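PDB 6CNG: DegV domain-containing protein spr0652 from Streptococcus pneumoniae, which binds linoleic acid, probably accepts other long-chain fatty acids such as palmitate, and may serve lipid transport or fatty acid metabolism. Local coordinates for residues Arg254-Glu257 against Lys258-Gln262; Ser231-Ala234 against Ala235-Glu238; Leu119-Asn122 against Ile123-Asp127; Leu160-Glu163 against Glu164-Ala168. One frame throughout, in Å; residues are numbered along the deposited sequence.

All four contacts are local, each within one helix or at its start, and none lines the fatty-acid pocket or the sodium site. Contacts 1 and 2 belong to neighbouring helices, 257-270 and 228-242, with centres about 13 Å apart; they meet where Val232 CG2 packs 4.0 Å from Cys259 O. Contact 3, on helix 113-127, and contact 4, at the start of helix 162-174, are close without touching: centres about 21 Å apart, nearest atoms about 7 Å. Contacts 1 and 3 lie on opposite sides of the chain's centre, about 41 Å between centres. The nearest linoleic acid atoms are about 12 Å from the side chain of Asn256 and about 13 Å from that of Ala235.

Contact 1 (Arg254-Glu257 against Lys258-Gln262)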
ATOM      1  N   ARG A 254      -3.399  10.524  -4.447  1.00 13.35           N
ATOM      2  CA  ARG A 254      -3.987  10.662  -5.775  1.00 15.84           C
ATOM      3  C   ARG A 254      -4.475  12.092  -5.917  1.00 11.89           C
ATOM      4  O   ARG A 254      -5.535  12.445  -5.407  1.00 15.99           O
ATOM      5  CB  ARG A 254      -5.138   9.696  -5.970  1.00 12.63           C
ATOM      6  CG  ARG A 254      -5.807   9.810  -7.311  1.00 17.21           C
ATOM      7  CD  ARG A 254      -4.842   9.599  -8.445  1.00 17.11           C
ATOM      8  NE  ARG A 254      -5.447   9.886  -9.734  1.00 21.54           N
ATOM      9  CZ  ARG A 254      -4.769   9.957 -10.866  1.00 18.13           C
ATOM     10  NH1 ARG A 254      -3.461   9.744 -10.889  1.00 20.80           N
ATOM     11  NH2 ARG A 254      -5.410  10.255 -11.970  1.00 24.77           N
ATOM     12  N   ASN A 255      -3.720  12.897  -6.633  1.00 13.67           N
ATOM     13  CA  ASN A 255      -4.099  14.285  -6.872  1.00 17.23           C
ATOM     14  C   ASN A 255      -4.409  14.989  -5.557  1.00 12.44           C
ATOM     15  O   ASN A 255      -5.408  15.679  -5.404  1.00 15.86           O
ATOM     16  CB  ASN A 255      -5.272  14.390  -7.851  1.00 15.75           C
ATOM     17  CG  ASN A 255      -4.830  14.383  -9.310  1.00 17.47           C
ATOM     18  OD1 ASN A 255      -3.822  14.976  -9.667  1.00 19.65           O
ATOM     19  ND2 ASN A 255      -5.586  13.706 -10.147  1.00 17.06           N
ATOM     20  N   ASN A 256      -3.525  14.806  -4.607  1.00 14.23           N
ATOM     21  CA  ASN A 256      -3.660  15.398  -3.292  1.00 15.17           C
ATOM     22  C   ASN A 256      -2.323  15.969  -2.830  1.00 15.63           C
ATOM     23  O   ASN A 256      -2.021  15.967  -1.636  1.00 15.29           O
ATOM     24  CB  ASN A 256      -4.177  14.356  -2.296  1.00 16.07           C
ATOM     25  CG  ASN A 256      -4.834  14.983  -1.116  1.00 18.29           C
ATOM     26  OD1 ASN A 256      -5.383  16.072  -1.204  1.00 20.62           O
ATOM     27  ND2 ASN A 256      -4.795  14.297   0.004  1.00 18.85           N
ATOM     28  N   GLU A 257      -1.513  16.472  -3.758  1.00 17.57           N
ATOM     29  CA  GLU A 257      -0.191  16.967  -3.407  1.00 20.27           C
ATOM     30  C   GLU A 257      -0.254  18.176  -2.496  1.00 18.00           C
ATOM     31  O   GLU A 257       0.633  18.371  -1.669  1.00 19.72           O
ATOM     32  CB  GLU A 257       0.572  17.366  -4.667  1.00 20.72           C
ATOM     33  CG  GLU A 257       1.120  16.204  -5.449  1.00 22.19           C
ATOM     34  CD  GLU A 257       0.213  15.746  -6.562  1.00 23.56           C
ATOM     35  OE1 GLU A 257      -1.004  15.969  -6.482  1.00 21.39           O
ATOM     36  OE2 GLU A 257       0.731  15.154  -7.534  1.00 29.57           O
ATOM     37  N   LYS A 258      -1.258  19.030  -2.654  1.00 20.40           N
ATOM     38  CA  LYS A 258      -1.275  20.240  -1.844  1.00 20.33           C
ATOM     39  C   LYS A 258      -1.626  19.913  -0.400  1.00 20.28           C
ATOM     40  O   LYS A 258      -1.048  20.496   0.524  1.00 21.82           O
ATOM     41  CB  LYS A 258      -2.234  21.282  -2.424  1.00 20.41           C
ATOM     42  CG  LYS A 258      -2.086  22.695  -1.847  1.00 24.05           C
ATOM     43  CD  LYS A 258      -0.670  23.222  -2.047  1.00 28.49           C
ATOM     44  CE  LYS A 258      -0.596  24.711  -1.903  1.00 26.96           C
ATOM     45  NZ  LYS A 258       0.518  25.202  -2.737  1.00 34.59           N
ATOM     46  N   CYS A 259      -2.569  18.988  -0.183  1.00 19.62           N
ATOM     47  CA  CYS A 259      -2.921  18.614   1.181  1.00 18.60           C
ATOM     48  C   CYS A 259      -1.788  17.840   1.827  1.00 17.55           C
ATOM     49  O   CYS A 259      -1.573  17.938   3.043  1.00 19.41           O
ATOM     50  CB  CYS A 259      -4.222  17.818   1.218  1.00 24.73           C
ATOM     51  SG  CYS A 259      -5.696  18.860   1.104  1.00 29.49           S
ATOM     52  N   CYS A 260      -1.015  17.131   1.016  1.00 17.90           N
ATOM     53  CA  CYS A 260       0.157  16.440   1.526  1.00 15.03           C
ATOM     54  C   CYS A 260       1.296  17.393   1.883  1.00 15.79           C
ATOM     55  O   CYS A 260       1.979  17.166   2.874  1.00 14.50           O
ATOM     56  CB  CYS A 260       0.622  15.403   0.525  1.00 18.39           C
ATOM     57  SG  CYS A 260      -0.466  13.987   0.393  1.00 22.83           S
ATOM     58  N   GLN A 261       1.533  18.455   1.097  1.00 16.71           N
ATOM     59  CA  GLN A 261       2.574  19.406   1.472  1.00 17.34           C
ATOM     60  C   GLN A 261       2.196  20.178   2.732  1.00 18.32           C
ATOM     61  O   GLN A 261       3.068  20.459   3.555  1.00 17.74           O
ATOM     62  CB  GLN A 261       2.946  20.320   0.292  1.00 17.52           C
ATOM     63  CG  GLN A 261       3.972  21.455   0.614  1.00 27.47           C
ATOM     64  CD  GLN A 261       5.387  20.994   1.115  1.00 32.84           C
ATOM     65  OE1 GLN A 261       5.760  19.830   1.003  1.00 38.28           O
ATOM     66  NE2 GLN A 261       6.156  21.930   1.660  1.00 28.04           N
ATOM     67  N   GLN A 262       0.915  20.491   2.933  1.00 15.48           N
ATOM     68  CA  GLN A 262       0.531  21.271   4.102  1.00 15.53           C
ATOM     69  C   GLN A 262       0.560  20.427   5.364  1.00 18.08           C
ATOM     70  O   GLN A 262       0.882  20.937   6.442  1.00 20.05           O
ATOM     71  CB  GLN A 262      -0.854  21.874   3.915  1.00 20.81           C
ATOM     72  CG  GLN A 262      -0.987  22.837   2.701  1.00 22.80           C
ATOM     73  CD  GLN A 262      -0.930  24.322   3.069  1.00 37.49           C
ATOM     74  OE1 GLN A 262      -0.921  24.683   4.246  1.00 49.37           O
ATOM     75  NE2 GLN A 262      -0.890  25.187   2.056  1.00 38.93           N
TER
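Two backbone hydrogen bonds carry the chain from Asn256 and Glu257 into the first turn of a helix. Cys260 N donates to Asn256 O over 3.1 Å. Gln261 N donates to Glu257 O over 2.9 Å. This is the opening of helix 257-270, reached by a short loop from strand 247-253, and Asn256 holds the N-cap position. Asparagine suits that place well, yet here its side chain makes no capping bond. With CG anti to the backbone N (chi1 -157°), the amide is carried alongside Cys259 instead, and OD1 lies 3.2 Å from Cys259 CB and 3.6 Å from Cys259 SG. The Asn256 backbone N is held by the side chain of Gln253.

The remaining side-chain contacts are made by sulfur and carbon. Cys260 SG lies 3.2 Å from Asn256 O, close to the carbonyl that already receives Cys260 N. A small, weakly polar cysteine fits this buried position, where its side chain also touches Met251 and Leu294 on the strands beneath. On the exposed side the longer chains of Glu257 and Lys258 suit solvent, and both leave the backbone pointing away from the neighbouring segment.

Contact 2 (Ser231-Ala234 against Ala235-Glu238)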
ATOM      1  N   SER A 231      -9.648  18.079   7.238  1.00 21.27           N
ATOM      2  CA  SER A 231      -9.027  16.796   6.925  1.00 18.52           C
ATOM      3  C   SER A 231      -7.570  16.774   7.367  1.00 20.88           C
ATOM      4  O   SER A 231      -7.080  15.765   7.889  1.00 19.32           O
ATOM      5  CB  SER A 231      -9.098  16.507   5.421  1.00 18.34           C
ATOM      6  OG  SER A 231     -10.412  16.215   5.007  1.00 29.76           O
ATOM      7  N   VAL A 232      -6.850  17.876   7.164  1.00 18.91           N
ATOM      8  CA  VAL A 232      -5.452  17.889   7.569  1.00 18.56           C
ATOM      9  C   VAL A 232      -5.342  17.846   9.085  1.00 17.02           C
ATOM     10  O   VAL A 232      -4.574  17.052   9.635  1.00 15.87           O
ATOM     11  CB  VAL A 232      -4.692  19.066   6.945  1.00 22.61           C
ATOM     12  CG1 VAL A 232      -3.289  19.173   7.557  1.00 31.29           C
ATOM     13  CG2 VAL A 232      -4.597  18.861   5.449  1.00 24.80           C
ATOM     14  N   GLN A 233      -6.115  18.689   9.779  1.00 19.21           N
ATOM     15  CA  GLN A 233      -6.078  18.678  11.236  1.00 22.67           C
ATOM     16  C   GLN A 233      -6.373  17.286  11.786  1.00 16.44           C
ATOM     17  O   GLN A 233      -5.688  16.816  12.697  1.00 19.29           O
ATOM     18  CB  GLN A 233      -7.055  19.717  11.787  1.00 25.84           C
ATOM     19  CG  GLN A 233      -6.974  19.938  13.311  1.00 25.40           C
ATOM     20  CD  GLN A 233      -5.692  20.615  13.778  1.00 23.80           C
ATOM     21  OE1 GLN A 233      -5.337  21.724  13.334  1.00 21.04           O
ATOM     22  NE2 GLN A 233      -5.009  19.967  14.720  1.00 25.27           N
ATOM     23  N   ALA A 234      -7.382  16.610  11.235  1.00 15.43           N
ATOM     24  CA  ALA A 234      -7.751  15.291  11.729  1.00 15.33           C
ATOM     25  C   ALA A 234      -6.623  14.308  11.522  1.00 12.72           C
ATOM     26  O   ALA A 234      -6.326  13.504  12.401  1.00 14.86           O
ATOM     27  CB  ALA A 234      -8.999  14.791  11.006  1.00 16.96           C
ATOM     28  N   ALA A 235      -5.995  14.353  10.353  1.00 15.46           N
ATOM     29  CA  ALA A 235      -4.897  13.450  10.050  1.00 15.00           C
ATOM     30  C   ALA A 235      -3.695  13.712  10.946  1.00 14.23           C
ATOM     31  O   ALA A 235      -3.026  12.783  11.378  1.00 14.51           O
ATOM     32  CB  ALA A 235      -4.528  13.607   8.586  1.00 20.57           C
ATOM     33  N   TYR A 236      -3.398  14.971  11.223  1.00 14.62           N
ATOM     34  CA  TYR A 236      -2.332  15.301  12.156  1.00 14.00           C
ATOM     35  C   TYR A 236      -2.676  14.829  13.556  1.00 12.47           C
ATOM     36  O   TYR A 236      -1.851  14.214  14.224  1.00 15.51           O
ATOM     37  CB  TYR A 236      -2.154  16.815  12.140  1.00 16.89           C
ATOM     38  CG  TYR A 236      -1.244  17.407  13.179  1.00 15.78           C
ATOM     39  CD1 TYR A 236       0.086  17.619  12.902  1.00 17.46           C
ATOM     40  CD2 TYR A 236      -1.721  17.803  14.411  1.00 14.39           C
ATOM     41  CE1 TYR A 236       0.929  18.182  13.844  1.00 18.77           C
ATOM     42  CE2 TYR A 236      -0.889  18.370  15.349  1.00 15.71           C
ATOM     43  CZ  TYR A 236       0.442  18.551  15.051  1.00 15.00           C
ATOM     44  OH  TYR A 236       1.315  19.121  15.934  1.00 20.87           O
ATOM     45  N   ASP A 237      -3.890  15.121  14.022  1.00 14.14           N
ATOM     46  CA  ASP A 237      -4.298  14.686  15.350  1.00 15.61           C
ATOM     47  C   ASP A 237      -4.239  13.175  15.464  1.00 12.66           C
ATOM     48  O   ASP A 237      -3.754  12.636  16.454  1.00 13.66           O
ATOM     49  CB  ASP A 237      -5.718  15.156  15.631  1.00 15.04           C
ATOM     50  CG  ASP A 237      -5.825  16.653  15.800  1.00 16.13           C
ATOM     51  OD1 ASP A 237      -4.832  17.303  16.135  1.00 21.75           O
ATOM     52  OD2 ASP A 237      -6.928  17.193  15.628  1.00 21.38           O
ATOM     53  N   GLU A 238      -4.725  12.470  14.466  1.00 12.85           N
ATOM     54  CA  GLU A 238      -4.720  11.017  14.565  1.00 14.03           C
ATOM     55  C   GLU A 238      -3.306  10.481  14.565  1.00 12.14           C
ATOM     56  O   GLU A 238      -3.027   9.471  15.199  1.00 13.67           O
ATOM     57  CB  GLU A 238      -5.526  10.364  13.431  1.00 14.15           C
ATOM     58  CG  GLU A 238      -7.047  10.675  13.402  1.00 14.53           C
ATOM     59  CD  GLU A 238      -7.837  10.258  14.653  1.00 16.80           C
ATOM     60  OE1 GLU A 238      -7.472   9.271  15.334  1.00 18.12           O
ATOM     61  OE2 GLU A 238      -8.826  10.943  14.941  1.00 21.30           O
TER
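Gln233 and Asp237 meet one helical turn apart through complementary first torsions. Gln233 sets CG anti to its backbone N (chi1 -172°) and then bends at chi2, while Asp237 keeps CG beside its own N (chi1 -69°), leaning back over the preceding turn. Gln233 NE2 thereby donates to Asp237 OD1 over 3.0 Å. The acceptor lies almost in the amide plane, but the donor reaches the syn side of OD1 well out of the carboxylate plane, the two flat groups being turned 42° apart. A second approach, from NE2 to Asp237 OD2 at 3.5 Å, is weak. Partly offsetting these bonds, Asp237 OD2 also lies 3.2 Å from Gln233 O, two acceptors side by side. NE2 also comes obliquely to the Tyr236 ring, 3.9 Å from Tyr236 CD2.

Along the backbone the bonds repeat regularly: Tyr236 N to Val232 O, Asp237 N to Gln233 O, and Glu238 N to Ala234 O at 2.8 Å. Ala234 and Ala235 are buried, and their small methyls let the helix lie close to its neighbours: Ala234 touches Gln223 and Val210 on the sheet, Ala235 touches Leu263 on helix 257-270. Tyr236 reaches that same helix, its OH hydrogen-bonded to Thr270 OG1 and its ring in a cation-pi contact with Arg266. The polar pair is a classic i to i+4 side-chain hydrogen bond on the outer side of an amphipathic helix, 228-242, packed against a mixed beta-sheet.

Contact 3 (Leu119-Asn122 against Ile123-Asp127)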
ATOM      1  N   LEU A 119       0.250 -19.740  -1.867  1.00 13.09           N
ATOM      2  CA  LEU A 119       0.290 -20.938  -2.690  1.00 14.82           C
ATOM      3  C   LEU A 119       1.539 -20.959  -3.556  1.00 11.94           C
ATOM      4  O   LEU A 119       2.207 -21.980  -3.659  1.00 12.41           O
ATOM      5  CB  LEU A 119      -0.973 -21.011  -3.534  1.00 13.58           C
ATOM      6  CG  LEU A 119      -1.024 -22.208  -4.484  1.00 11.68           C
ATOM      7  CD1 LEU A 119      -0.893 -23.539  -3.792  1.00 15.28           C
ATOM      8  CD2 LEU A 119      -2.282 -22.153  -5.252  1.00 15.59           C
ATOM      9  N   ALA A 120       1.861 -19.839  -4.190  1.00 10.44           N
ATOM     10  CA  ALA A 120       3.064 -19.750  -4.998  1.00 10.20           C
ATOM     11  C   ALA A 120       4.293 -20.166  -4.212  1.00 13.14           C
ATOM     12  O   ALA A 120       5.163 -20.875  -4.732  1.00 14.90           O
ATOM     13  CB  ALA A 120       3.220 -18.319  -5.488  1.00 13.84           C
ATOM     14  N   LYS A 121       4.393 -19.726  -2.955  1.00 13.56           N
ATOM     15  CA  LYS A 121       5.549 -20.091  -2.148  1.00 11.75           C
ATOM     16  C   LYS A 121       5.643 -21.593  -2.017  1.00 10.64           C
ATOM     17  O   LYS A 121       6.706 -22.181  -2.209  1.00 14.04           O
ATOM     18  CB  LYS A 121       5.497 -19.465  -0.743  1.00 14.46           C
ATOM     19  CG  LYS A 121       6.498 -20.118   0.249  1.00 13.09           C
ATOM     20  CD  LYS A 121       6.516 -19.494   1.631  1.00 15.52           C
ATOM     21  CE  LYS A 121       7.506 -20.230   2.577  1.00 16.38           C
ATOM     22  NZ  LYS A 121       7.619 -19.662   3.945  1.00 16.08           N
ATOM     23  N   ASN A 122       4.547 -22.215  -1.622  1.00 13.22           N
ATOM     24  CA  ASN A 122       4.550 -23.654  -1.414  1.00 15.18           C
ATOM     25  C   ASN A 122       4.804 -24.412  -2.706  1.00 15.42           C
ATOM     26  O   ASN A 122       5.430 -25.468  -2.678  1.00 17.72           O
ATOM     27  CB  ASN A 122       3.233 -24.065  -0.766  1.00 15.06           C
ATOM     28  CG  ASN A 122       3.117 -23.575   0.658  1.00 19.83           C
ATOM     29  OD1 ASN A 122       4.110 -23.436   1.364  1.00 19.68           O
ATOM     30  ND2 ASN A 122       1.902 -23.303   1.084  1.00 27.18           N
ATOM     31  N   ILE A 123       4.349 -23.885  -3.843  1.00 16.21           N
ATOM     32  CA  ILE A 123       4.559 -24.541  -5.124  1.00 13.87           C
ATOM     33  C   ILE A 123       6.003 -24.408  -5.547  1.00 12.23           C
ATOM     34  O   ILE A 123       6.615 -25.364  -6.023  1.00 17.01           O
ATOM     35  CB  ILE A 123       3.625 -23.946  -6.189  1.00 12.29           C
ATOM     36  CG1 ILE A 123       2.154 -24.286  -5.919  1.00 15.21           C
ATOM     37  CG2 ILE A 123       4.032 -24.423  -7.577  1.00 18.96           C
ATOM     38  CD1 ILE A 123       1.816 -25.770  -6.059  1.00 15.76           C
ATOM     39  N   TYR A 124       6.573 -23.225  -5.398  1.00 14.89           N
ATOM     40  CA  TYR A 124       7.940 -23.035  -5.849  1.00 16.20           C
ATOM     41  C   TYR A 124       8.901 -23.929  -5.084  1.00 16.59           C
ATOM     42  O   TYR A 124       9.796 -24.534  -5.678  1.00 18.98           O
ATOM     43  CB  TYR A 124       8.338 -21.579  -5.677  1.00 18.21           C
ATOM     44  CG  TYR A 124       9.537 -21.134  -6.502  1.00 16.84           C
ATOM     45  CD1 TYR A 124       9.413 -20.817  -7.845  1.00 19.37           C
ATOM     46  CD2 TYR A 124      10.769 -20.983  -5.922  1.00 17.18           C
ATOM     47  CE1 TYR A 124      10.503 -20.377  -8.573  1.00 19.36           C
ATOM     48  CE2 TYR A 124      11.839 -20.555  -6.629  1.00 15.08           C
ATOM     49  CZ  TYR A 124      11.709 -20.237  -7.947  1.00 15.92           C
ATOM     50  OH  TYR A 124      12.805 -19.827  -8.641  1.00 19.52           O
ATOM     51  N   LEU A 125       8.751 -24.001  -3.760  1.00 18.27           N
ATOM     52  CA  LEU A 125       9.650 -24.790  -2.931  1.00 20.18           C
ATOM     53  C   LEU A 125       9.546 -26.277  -3.202  1.00 19.84           C
ATOM     54  O   LEU A 125      10.386 -27.036  -2.728  1.00 27.07           O
ATOM     55  CB  LEU A 125       9.390 -24.539  -1.452  1.00 20.17           C
ATOM     56  CG  LEU A 125       9.685 -23.117  -0.984  1.00 20.34           C
ATOM     57  CD1 LEU A 125       9.578 -23.009   0.523  1.00 26.83           C
ATOM     58  CD2 LEU A 125      11.029 -22.700  -1.431  1.00 21.68           C
ATOM     59  N   GLU A 126       8.539 -26.713  -3.926  1.00 17.81           N
ATOM     60  CA  GLU A 126       8.548 -28.074  -4.436  1.00 15.24           C
ATOM     61  C   GLU A 126       9.487 -28.186  -5.625  1.00 18.03           C
ATOM     62  O   GLU A 126      10.191 -29.184  -5.774  1.00 19.87           O
ATOM     63  CB  GLU A 126       7.125 -28.470  -4.816  1.00 18.38           C
ATOM     64  CG  GLU A 126       6.788 -29.911  -4.597  1.00 31.92           C
ATOM     65  CD  GLU A 126       5.347 -30.206  -4.949  1.00 34.36           C
ATOM     66  OE1 GLU A 126       5.086 -31.315  -5.490  1.00 32.52           O
ATOM     67  OE2 GLU A 126       4.496 -29.310  -4.682  1.00 35.70           O
ATOM     68  N   ASP A 127       9.537 -27.135  -6.446  1.00 20.03           N
ATOM     69  CA  ASP A 127      10.327 -27.127  -7.670  1.00 21.12           C
ATOM     70  C   ASP A 127      11.775 -26.737  -7.414  1.00 21.49           C
ATOM     71  O   ASP A 127      12.675 -27.291  -8.043  1.00 23.54           O
ATOM     72  CB  ASP A 127       9.687 -26.180  -8.687  1.00 23.23           C
ATOM     73  CG  ASP A 127       8.404 -26.750  -9.297  1.00 26.31           C
ATOM     74  OD1 ASP A 127       8.308 -27.988  -9.475  1.00 22.41           O
ATOM     75  OD2 ASP A 127       7.492 -25.951  -9.606  1.00 30.96           O
TER
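From Leu119 to Asp127 the chain is helical, and three i to i+4 bonds join the two halves. Ile123 N donates to Leu119 O at 2.9 Å, and Tyr124 N to Ala120 O and Leu125 N to Lys121 O follow in the same way. The pattern then slackens near the helix end: Asn122 O is 3.6 Å from Glu126 N, and Glu126 N bonds to Ile123 O, an i to i+3 link.

Leu119 and Ile123 run alongside each other in the same direction, with Leu119 CD1 3.8 Å from Ile123 CG1. Ile123 holds CG1 beside its backbone N (chi1 -68°), which turns this branch back toward the preceding turn. Lys121 is fully extended beyond CG, and its CE crosses near Leu125 CD1 at 4.0 Å, while NZ travels on to Ile133 O on strand 132-137. Small Ala120 and aromatic Tyr124 face helix 88-95, where Tyr124 meets Phe95 edge-to-face. The helix connects strands 100-105 and 132-137 in a beta-alpha-beta unit. An apolar pair thus joins successive turns on one side of the helix, and on another lysine serves two needs, a methylene lying near leucine while its ammonium end binds a strand carbonyl.

Contact 4 (Leu160-Glu163 against Glu164-Ala168); sequences LSFE and EVVEA
Ser161 and Glu164 grip each other in a reciprocal capping box at the start of helix 162-174, the tightest part of the contact. Glu164 N donates to Ser161 OG over 3.0 Å, and Ser161 N returns a bond to Glu164 OE1 over 2.9 Å, meeting the anti side of the carboxylate from 32° out of its plane. Serine suits the N-cap because its short hydroxyl, set between backbone N and carbonyl carbon (chi1 62°), reaches forward to the N-H of Glu164 in the first turn. Glutamate is just long enough to answer it, and its charge would probably be favoured by the positive end of the helix dipole. Leu160 presses across Glu164 at about a right angle, its CA 3.2 Å from OE1.

The apolar contacts are ordinary van der Waals packing. Val166 CG2 sits over one face of the Phe162 ring, a CH-pi contact 4.0 Å from the centroid, while Leu160 CB lies 3.7 Å from Val165 CG2. Looser still, Glu163 and Glu167 face solvent, though Glu163 reaches Lys132 in a salt bridge. Phe162 stacks on Phe102 of strand 100-105 and touches His134 of strand 132-137; Val165 touches both Phe102 and, with Ala168, Leu155 of helix 143-157.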
ATOM      1  N   LEU A 160      22.179  -8.463   7.100  1.00 22.75           N
ATOM      2  CA  LEU A 160      21.542  -9.522   7.866  1.00 17.60           C
ATOM      3  C   LEU A 160      21.334 -10.773   7.015  1.00 17.13           C
ATOM      4  O   LEU A 160      21.293 -10.734   5.782  1.00 21.44           O
ATOM      5  CB  LEU A 160      20.202  -9.051   8.438  1.00 18.85           C
ATOM      6  CG  LEU A 160      20.211  -8.444   9.828  1.00 22.58           C
ATOM      7  CD1 LEU A 160      21.190  -7.326   9.893  1.00 23.53           C
ATOM      8  CD2 LEU A 160      18.824  -7.973  10.205  1.00 23.16           C
ATOM      9  N   SER A 161      21.207 -11.893   7.699  1.00 16.19           N
ATOM     10  CA  SER A 161      20.872 -13.146   7.072  1.00 17.53           C
ATOM     11  C   SER A 161      19.389 -13.168   6.747  1.00 15.63           C
ATOM     12  O   SER A 161      18.617 -12.328   7.195  1.00 19.33           O
ATOM     13  CB  SER A 161      21.181 -14.283   8.030  1.00 18.45           C
ATOM     14  OG  SER A 161      20.395 -14.176   9.183  1.00 18.86           O
ATOM     15  N   PHE A 162      18.984 -14.142   5.947  1.00 14.29           N
ATOM     16  CA  PHE A 162      17.577 -14.253   5.637  1.00 15.40           C
ATOM     17  C   PHE A 162      16.771 -14.310   6.925  1.00 17.15           C
ATOM     18  O   PHE A 162      15.791 -13.582   7.088  1.00 19.48           O
ATOM     19  CB  PHE A 162      17.313 -15.477   4.747  1.00 14.84           C
ATOM     20  CG  PHE A 162      15.865 -15.714   4.490  1.00 18.02           C
ATOM     21  CD1 PHE A 162      15.118 -16.500   5.344  1.00 16.67           C
ATOM     22  CD2 PHE A 162      15.232 -15.116   3.429  1.00 21.07           C
ATOM     23  CE1 PHE A 162      13.798 -16.684   5.141  1.00 18.22           C
ATOM     24  CE2 PHE A 162      13.897 -15.310   3.231  1.00 15.55           C
ATOM     25  CZ  PHE A 162      13.187 -16.090   4.083  1.00 16.91           C
ATOM     26  N   GLU A 163      17.188 -15.158   7.870  1.00 17.16           N
ATOM     27  CA  GLU A 163      16.361 -15.351   9.050  1.00 16.88           C
ATOM     28  C   GLU A 163      16.451 -14.146   9.966  1.00 15.25           C
ATOM     29  O   GLU A 163      15.478 -13.815  10.644  1.00 19.24           O
ATOM     30  CB  GLU A 163      16.724 -16.650   9.763  1.00 26.62           C
ATOM     31  CG  GLU A 163      15.932 -17.880   9.262  1.00 35.73           C
ATOM     32  CD  GLU A 163      16.645 -18.699   8.183  1.00 39.56           C
ATOM     33  OE1 GLU A 163      17.828 -18.403   7.923  1.00 36.54           O
ATOM     34  OE2 GLU A 163      16.021 -19.634   7.599  1.00 37.31           O
ATOM     35  N   GLU A 164      17.586 -13.458   9.969  1.00 18.14           N
ATOM     36  CA  GLU A 164      17.670 -12.189  10.678  1.00 18.27           C
ATOM     37  C   GLU A 164      16.687 -11.179  10.094  1.00 17.92           C
ATOM     38  O   GLU A 164      16.023 -10.456  10.839  1.00 20.59           O
ATOM     39  CB  GLU A 164      19.112 -11.661  10.667  1.00 21.59           C
ATOM     40  CG  GLU A 164      20.079 -12.408  11.601  1.00 25.07           C
ATOM     41  CD  GLU A 164      21.551 -11.964  11.480  1.00 24.88           C
ATOM     42  OE1 GLU A 164      21.931 -11.354  10.477  1.00 25.96           O
ATOM     43  OE2 GLU A 164      22.348 -12.238  12.399  1.00 31.99           O
ATOM     44  N   VAL A 165      16.530 -11.157   8.768  1.00 16.53           N
ATOM     45  CA  VAL A 165      15.633 -10.185   8.155  1.00 15.28           C
ATOM     46  C   VAL A 165      14.185 -10.502   8.481  1.00 11.88           C
ATOM     47  O   VAL A 165      13.405  -9.609   8.800  1.00 16.32           O
ATOM     48  CB  VAL A 165      15.880 -10.077   6.637  1.00 14.80           C
ATOM     49  CG1 VAL A 165      14.867  -9.168   6.022  1.00 16.11           C
ATOM     50  CG2 VAL A 165      17.245  -9.554   6.357  1.00 14.10           C
ATOM     51  N   VAL A 166      13.798 -11.771   8.395  1.00 13.29           N
ATOM     52  CA  VAL A 166      12.448 -12.168   8.782  1.00 14.69           C
ATOM     53  C   VAL A 166      12.126 -11.675  10.191  1.00 14.18           C
ATOM     54  O   VAL A 166      11.058 -11.117  10.455  1.00 16.93           O
ATOM     55  CB  VAL A 166      12.301 -13.698   8.684  1.00 18.82           C
ATOM     56  CG1 VAL A 166      10.941 -14.119   9.204  1.00 23.62           C
ATOM     57  CG2 VAL A 166      12.547 -14.181   7.271  1.00 16.41           C
ATOM     58  N   GLU A 167      13.044 -11.886  11.117  1.00 17.55           N
ATOM     59  CA  GLU A 167      12.830 -11.472  12.496  1.00 21.35           C
ATOM     60  C   GLU A 167      12.645  -9.959  12.579  1.00 18.23           C
ATOM     61  O   GLU A 167      11.677  -9.468  13.162  1.00 19.43           O
ATOM     62  CB  GLU A 167      14.028 -11.981  13.312  1.00 27.18           C
ATOM     63  CG  GLU A 167      14.276 -11.353  14.670  1.00 43.91           C
ATOM     64  CD  GLU A 167      15.553 -11.895  15.335  1.00 58.20           C
ATOM     65  OE1 GLU A 167      16.123 -12.881  14.806  1.00 60.19           O
ATOM     66  OE2 GLU A 167      15.984 -11.334  16.377  1.00 61.53           O
ATOM     67  N   ALA A 168      13.536  -9.211  11.954  1.00 16.18           N
ATOM     68  CA  ALA A 168      13.507  -7.765  12.098  1.00 15.65           C
ATOM     69  C   ALA A 168      12.294  -7.144  11.426  1.00 14.88           C
ATOM     70  O   ALA A 168      11.786  -6.132  11.903  1.00 16.10           O
ATOM     71  CB  ALA A 168      14.785  -7.179  11.524  1.00 18.19           C
TER